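Local coordinates for protein F420-H2 Dependent Reductase A (PDB 3H96) that probably binds the deazaflavin coenzyme F420 and uses its reduced form to reduce quinones, and belongs to a mycobacterial reductase family that degrades aflatoxin, at residues T61-A66 with I135-L140; L34-G39 with Q88-T93. All coordinates share one frame; numbering follows the deposited sequence.

Interaction 1 of 2, residues T61-A66 with I135-L140; sequences TIYVFA and IPVLAL
Leu138 O is gripped twice by the facing strand: Val64 N donates to it at 2.8 Å, and a CA-H...O contact joins it as well, with Tyr63 CA 3.2 Å from Leu138 O. Ile62 O repeats the pattern, taking the N-H of Leu140 and the CA-H of Ala139. Leu138 N to Val64 O and Ile62 N to Leu140 O complete two hydrogen-bonded pairs, with Tyr63–Ala139 and Phe65–Val137 as non-hydrogen-bonded pairs. Beyond the strand end, Ala66 N still reaches Pro136 O at 2.8 Å, and it is the straightest of the five bonds at 171°.

On the face carrying Ile62, Val64, Leu138 and Leu140, the branches of Val64 divide the work. Its chi1 of -63° turns CG1 anti to the carbonyl carbon and leaves CG2 between N and the carbonyl carbon. Val64 CG1 meets Leu140 CD1 at 3.6 Å, the two side chains crossing at about a right angle, while Val64 CG2 rests on Leu138 CB at 3.9 Å. Ile62 CG1 packs on Leu140 CB.

The other face carries two rings, Tyr63 and Phe65, beside Ala139 and Val137. Tyr63 CE1 approaches Ala139 CB at 3.7 Å. Phe65 and Val137 point the same way, side by side, with Val137 CG2 3.6 Å from Phe65 CD1. Helix 105-118 covers this face through Ile111 and Gln115. The ladder is a regular, buried pairing in the antiparallel sheet of the split-barrel fold that F420H2-dependent reductases share with PNPOx-like flavoproteins.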
loop_
_atom_site.group_PDB
_atom_site.type_symbol
_atom_site.label_atom_id
_atom_site.label_comp_id
_atom_site.label_asym_id
_atom_site.label_seq_id
_atom_site.Cartn_x
_atom_site.Cartn_y
_atom_site.Cartn_z
ATOM N N THR A 61 -10.365 -6.284 5.196
ATOM C CA THR A 61 -8.865 -6.426 4.954
ATOM C C THR A 61 -8.463 -5.910 3.574
ATOM O O THR A 61 -9.147 -6.214 2.625
ATOM C CB THR A 61 -8.400 -7.905 5.167
ATOM O OG1 THR A 61 -8.613 -8.242 6.534
ATOM C CG2 THR A 61 -6.884 -8.111 4.917
ATOM N N ILE A 62 -7.379 -5.105 3.456
ATOM C CA ILE A 62 -6.864 -4.678 2.144
ATOM C C ILE A 62 -5.391 -5.058 2.164
ATOM O O ILE A 62 -4.796 -5.214 3.233
ATOM C CB ILE A 62 -7.101 -3.141 1.833
ATOM C CG1 ILE A 62 -6.376 -2.210 2.821
ATOM C CG2 ILE A 62 -8.671 -2.815 1.809
ATOM C CD1 ILE A 62 -6.364 -0.667 2.394
ATOM N N TYR A 63 -4.811 -5.220 0.984
ATOM C CA TYR A 63 -3.398 -5.537 0.828
ATOM C C TYR A 63 -2.681 -4.387 0.186
ATOM O O TYR A 63 -3.189 -3.850 -0.797
ATOM C CB TYR A 63 -3.272 -6.769 -0.086
ATOM C CG TYR A 63 -3.854 -7.965 0.538
ATOM C CD1 TYR A 63 -3.276 -8.501 1.688
ATOM C CD2 TYR A 63 -5.006 -8.564 0.024
ATOM C CE1 TYR A 63 -3.803 -9.640 2.284
ATOM C CE2 TYR A 63 -5.540 -9.669 0.623
ATOM C CZ TYR A 63 -4.938 -10.201 1.747
ATOM O OH TYR A 63 -5.445 -11.350 2.328
ATOM N N VAL A 64 -1.519 -3.966 0.743
ATOM C CA VAL A 64 -0.722 -2.938 0.066
ATOM C C VAL A 64 0.629 -3.550 -0.324
ATOM O O VAL A 64 1.011 -4.602 0.203
ATOM C CB VAL A 64 -0.540 -1.658 0.891
ATOM C CG1 VAL A 64 -1.966 -0.948 1.148
ATOM C CG2 VAL A 64 -0.027 -2.001 2.256
ATOM N N PHE A 65 1.338 -2.887 -1.238
ATOM C CA PHE A 65 2.492 -3.523 -1.896
ATOM C C PHE A 65 3.592 -2.589 -1.711
ATOM O O PHE A 65 3.516 -1.442 -2.219
ATOM C CB PHE A 65 2.191 -3.689 -3.424
ATOM C CG PHE A 65 1.021 -4.591 -3.669
ATOM C CD1 PHE A 65 1.196 -6.021 -3.725
ATOM C CD2 PHE A 65 -0.269 -4.078 -3.654
ATOM C CE1 PHE A 65 0.113 -6.859 -3.826
ATOM C CE2 PHE A 65 -1.382 -4.949 -3.771
ATOM C CZ PHE A 65 -1.194 -6.314 -3.865
ATOM N N ALA A 66 4.652 -3.025 -1.046
ATOM C CA ALA A 66 5.791 -2.112 -0.814
ATOM C C ALA A 66 6.742 -2.053 -2.015
ATOM O O ALA A 66 7.934 -2.376 -1.898
ATOM C CB ALA A 66 6.527 -2.502 0.496
ATOM N N ILE A 135 9.331 -8.071 -2.952
ATOM C CA ILE A 135 8.438 -6.894 -2.702
ATOM C C ILE A 135 7.467 -7.303 -1.611
ATOM O O ILE A 135 6.703 -8.290 -1.784
ATOM C CB ILE A 135 7.782 -6.416 -4.032
ATOM C CG1 ILE A 135 8.898 -5.752 -4.868
ATOM C CG2 ILE A 135 6.719 -5.316 -3.832
ATOM C CD1 ILE A 135 8.472 -5.457 -6.331
ATOM N N PRO A 136 7.521 -6.577 -0.467
ATOM C CA PRO A 136 6.635 -6.994 0.608
ATOM C C PRO A 136 5.161 -6.739 0.316
ATOM O O PRO A 136 4.771 -5.730 -0.342
ATOM C CB PRO A 136 7.100 -6.178 1.821
ATOM C CG PRO A 136 8.608 -5.805 1.498
ATOM C CD PRO A 136 8.625 -5.689 -0.019
ATOM N N VAL A 137 4.327 -7.667 0.774
ATOM C CA VAL A 137 2.881 -7.376 0.796
ATOM C C VAL A 137 2.415 -7.287 2.248
ATOM O O VAL A 137 2.685 -8.200 3.036
ATOM C CB VAL A 137 2.127 -8.482 0.011
ATOM C CG1 VAL A 137 0.567 -8.350 0.087
ATOM C CG2 VAL A 137 2.540 -8.417 -1.433
ATOM N N LEU A 138 1.691 -6.219 2.606
ATOM C CA LEU A 138 1.132 -6.112 3.932
ATOM C C LEU A 138 -0.415 -6.180 3.864
ATOM O O LEU A 138 -1.016 -5.636 2.935
ATOM C CB LEU A 138 1.518 -4.755 4.558
ATOM C CG LEU A 138 3.001 -4.424 4.704
ATOM C CD1 LEU A 138 3.093 -3.078 5.427
ATOM C CD2 LEU A 138 3.696 -5.446 5.585
ATOM N N ALA A 139 -1.009 -6.807 4.880
ATOM C CA ALA A 139 -2.425 -6.840 5.099
ATOM C C ALA A 139 -2.813 -5.766 6.141
ATOM O O ALA A 139 -2.332 -5.779 7.286
ATOM C CB ALA A 139 -2.830 -8.242 5.565
ATOM N N LEU A 140 -3.691 -4.844 5.746
ATOM C CA LEU A 140 -4.230 -3.842 6.615
ATOM C C LEU A 140 -5.673 -4.224 7.002
ATOM O O LEU A 140 -6.598 -4.176 6.184
ATOM C CB LEU A 140 -4.121 -2.486 5.920
ATOM C CG LEU A 140 -2.729 -2.220 5.331
ATOM C CD1 LEU A 140 -2.717 -0.798 4.662
ATOM C CD2 LEU A 140 -1.604 -2.303 6.477
#

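Interaction 2 of 2, residues L34-G39 with Q88-T93; sequences LVHHVG and QVEVGT
His36 N donates to Gln88 O at 2.8 Å. Two further bonds tie Leu34 to Glu90 in both directions: Leu34 N gives to Glu90 O at 3.1 Å and Glu90 N to Leu34 O at 2.9 Å. Leu34 O also receives the CA-H of Val89, at 3.1 Å from Val89 CA, so this acceptor has two partners on the facing strand.

Between these pairs, Val35 and Val89 sit opposite each other on the reverse face, with Val35 CG2 only loosely touching Val89 CG1 at 4.4 Å. The polar side chains share the face with Leu34. Glu90 CG stands anti to its own carbonyl carbon (chi1 -50°), and the extended chain brings the carboxylate closer to strand 34-38, where it crosses the Leu34 side chain obliquely, Leu34 CD1 being 3.8 Å from Glu90 OE2. The carboxylate also lies beside the His36 side chain, though the detail there is doubtful.

Both carboxylate oxygens of Glu90 have hydrogen-bonding partners, and Arg17 of helix 8-18 forms a salt bridge with OE2. The buried carboxylate is thus compensated by a cation from the covering helix, which probably helps keep it ionised and ties that helix to the sheet.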
loop_
_atom_site.group_PDB
_atom_site.type_symbol
_atom_site.label_atom_id
_atom_site.label_comp_id
_atom_site.label_asym_id
_atom_site.label_seq_id
_atom_site.Cartn_x
_atom_site.Cartn_y
_atom_site.Cartn_z
ATOM N N LEU A 34 -4.934 6.158 1.552
ATOM C CA LEU A 34 -3.974 7.063 2.183
ATOM C C LEU A 34 -3.589 6.441 3.514
ATOM O O LEU A 34 -4.451 6.260 4.423
ATOM C CB LEU A 34 -4.609 8.427 2.466
ATOM C CG LEU A 34 -5.280 9.224 1.316
ATOM C CD1 LEU A 34 -5.642 10.756 1.749
ATOM C CD2 LEU A 34 -4.461 9.239 0.078
ATOM N N VAL A 35 -2.312 6.096 3.606
ATOM C CA VAL A 35 -1.785 5.377 4.775
ATOM C C VAL A 35 -1.126 6.397 5.670
ATOM O O VAL A 35 -0.180 7.116 5.244
ATOM C CB VAL A 35 -0.775 4.308 4.346
ATOM C CG1 VAL A 35 -0.097 3.654 5.592
ATOM C CG2 VAL A 35 -1.450 3.290 3.296
ATOM N N HIS A 36 -1.599 6.497 6.907
ATOM C CA HIS A 36 -0.935 7.385 7.882
ATOM C C HIS A 36 0.044 6.507 8.630
ATOM O O HIS A 36 -0.368 5.489 9.221
ATOM C CB HIS A 36 -1.922 7.974 8.929
ATOM C CG HIS A 36 -2.889 8.967 8.379
ATOM N ND1 HIS A 36 -3.803 8.651 7.397
ATOM C CD2 HIS A 36 -3.126 10.258 8.713
ATOM C CE1 HIS A 36 -4.541 9.709 7.120
ATOM N NE2 HIS A 36 -4.163 10.692 7.926
ATOM N N HIS A 37 1.315 6.903 8.637
ATOM C CA HIS A 37 2.351 6.132 9.275
ATOM C C HIS A 37 3.266 7.085 10.041
ATOM O O HIS A 37 3.171 8.342 9.905
ATOM C CB HIS A 37 3.142 5.235 8.268
ATOM C CG HIS A 37 3.657 5.971 7.068
ATOM N ND1 HIS A 37 5.001 6.240 6.881
ATOM C CD2 HIS A 37 3.012 6.522 6.009
ATOM C CE1 HIS A 37 5.155 6.946 5.772
ATOM N NE2 HIS A 37 3.964 7.103 5.207
ATOM N N VAL A 38 4.154 6.491 10.836
ATOM C CA VAL A 38 5.041 7.294 11.635
ATOM C C VAL A 38 6.440 6.724 11.539
ATOM O O VAL A 38 6.640 5.508 11.641
ATOM C CB VAL A 38 4.547 7.368 13.112
ATOM C CG1 VAL A 38 5.129 6.238 13.942
ATOM C CG2 VAL A 38 4.908 8.720 13.750
ATOM N N GLY A 39 7.408 7.614 11.326
ATOM C CA GLY A 39 8.802 7.188 11.081
ATOM C C GLY A 39 9.354 6.404 12.256
ATOM O O GLY A 39 9.338 6.903 13.382
ATOM N N GLN A 88 -3.551 4.154 10.734
ATOM C CA GLN A 88 -4.804 4.726 10.355
ATOM C C GLN A 88 -4.757 4.868 8.845
ATOM O O GLN A 88 -3.742 5.262 8.318
ATOM C CB GLN A 88 -4.934 6.084 10.969
ATOM C CG GLN A 88 -6.250 6.667 11.030
ATOM C CD GLN A 88 -6.217 8.094 11.513
ATOM O OE1 GLN A 88 -7.102 8.775 11.346
ATOM N NE2 GLN A 88 -5.114 8.522 12.107
ATOM N N VAL A 89 -5.868 4.596 8.193
ATOM C CA VAL A 89 -5.960 4.784 6.748
ATOM C C VAL A 89 -7.253 5.532 6.335
ATOM O O VAL A 89 -8.265 5.469 7.049
ATOM C CB VAL A 89 -6.008 3.382 5.988
ATOM C CG1 VAL A 89 -4.693 2.564 6.206
ATOM C CG2 VAL A 89 -7.211 2.553 6.413
ATOM N N GLU A 90 -7.221 6.168 5.168
ATOM C CA GLU A 90 -8.429 6.615 4.519
ATOM C C GLU A 90 -8.663 5.732 3.288
ATOM O O GLU A 90 -7.797 5.563 2.463
ATOM C CB GLU A 90 -8.357 8.094 4.166
ATOM C CG GLU A 90 -7.917 8.931 5.373
ATOM C CD GLU A 90 -7.531 10.364 5.018
ATOM O OE1 GLU A 90 -8.340 11.062 4.372
ATOM O OE2 GLU A 90 -6.423 10.800 5.433
ATOM N N VAL A 91 -9.850 5.151 3.206
ATOM C CA VAL A 91 -10.254 4.291 2.087
ATOM C C VAL A 91 -11.678 4.763 1.771
ATOM O O VAL A 91 -12.496 4.852 2.665
ATOM C CB VAL A 91 -10.246 2.771 2.475
ATOM C CG1 VAL A 91 -10.646 1.924 1.249
ATOM C CG2 VAL A 91 -8.851 2.337 2.981
ATOM N N GLY A 92 -11.956 5.097 0.502
ATOM C CA GLY A 92 -13.286 5.525 0.110
ATOM C C GLY A 92 -13.527 6.852 0.815
ATOM O O GLY A 92 -12.650 7.697 0.845
ATOM N N THR A 93 -14.675 6.983 1.460
ATOM C CA THR A 93 -14.969 8.191 2.221
ATOM C C THR A 93 -14.646 7.981 3.689
ATOM O O THR A 93 -14.914 8.827 4.499
ATOM C CB THR A 93 -16.466 8.550 2.072
ATOM O OG1 THR A 93 -17.265 7.390 2.447
ATOM C CG2 THR A 93 -16.759 8.926 0.591
#

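Both contacts belong to one antiparallel sheet, their centres about 13 Å apart. Across it, strand 32-38 pairs with 86-91, then strand 94-103 separates that pair from 137-142 and its partner 61-65. Along the chain the segments alternate: 34-39, 61-66, 88-93, 135-140, so the two pairings cross along the chain, each joining strands far apart in sequence. The two pairs nevertheless touch, consistent with a strongly curved sheet, Ile62 CD1 meeting Val91 CG2 at 3.9 Å and Leu140 CD1 meeting Val89 CG1 at 4.2 Å. Interaction 1 is thereby joined to interaction 2 through a common apolar interior, and both pairings help build the one sheet on which helices 105-118 and 8-18 pack.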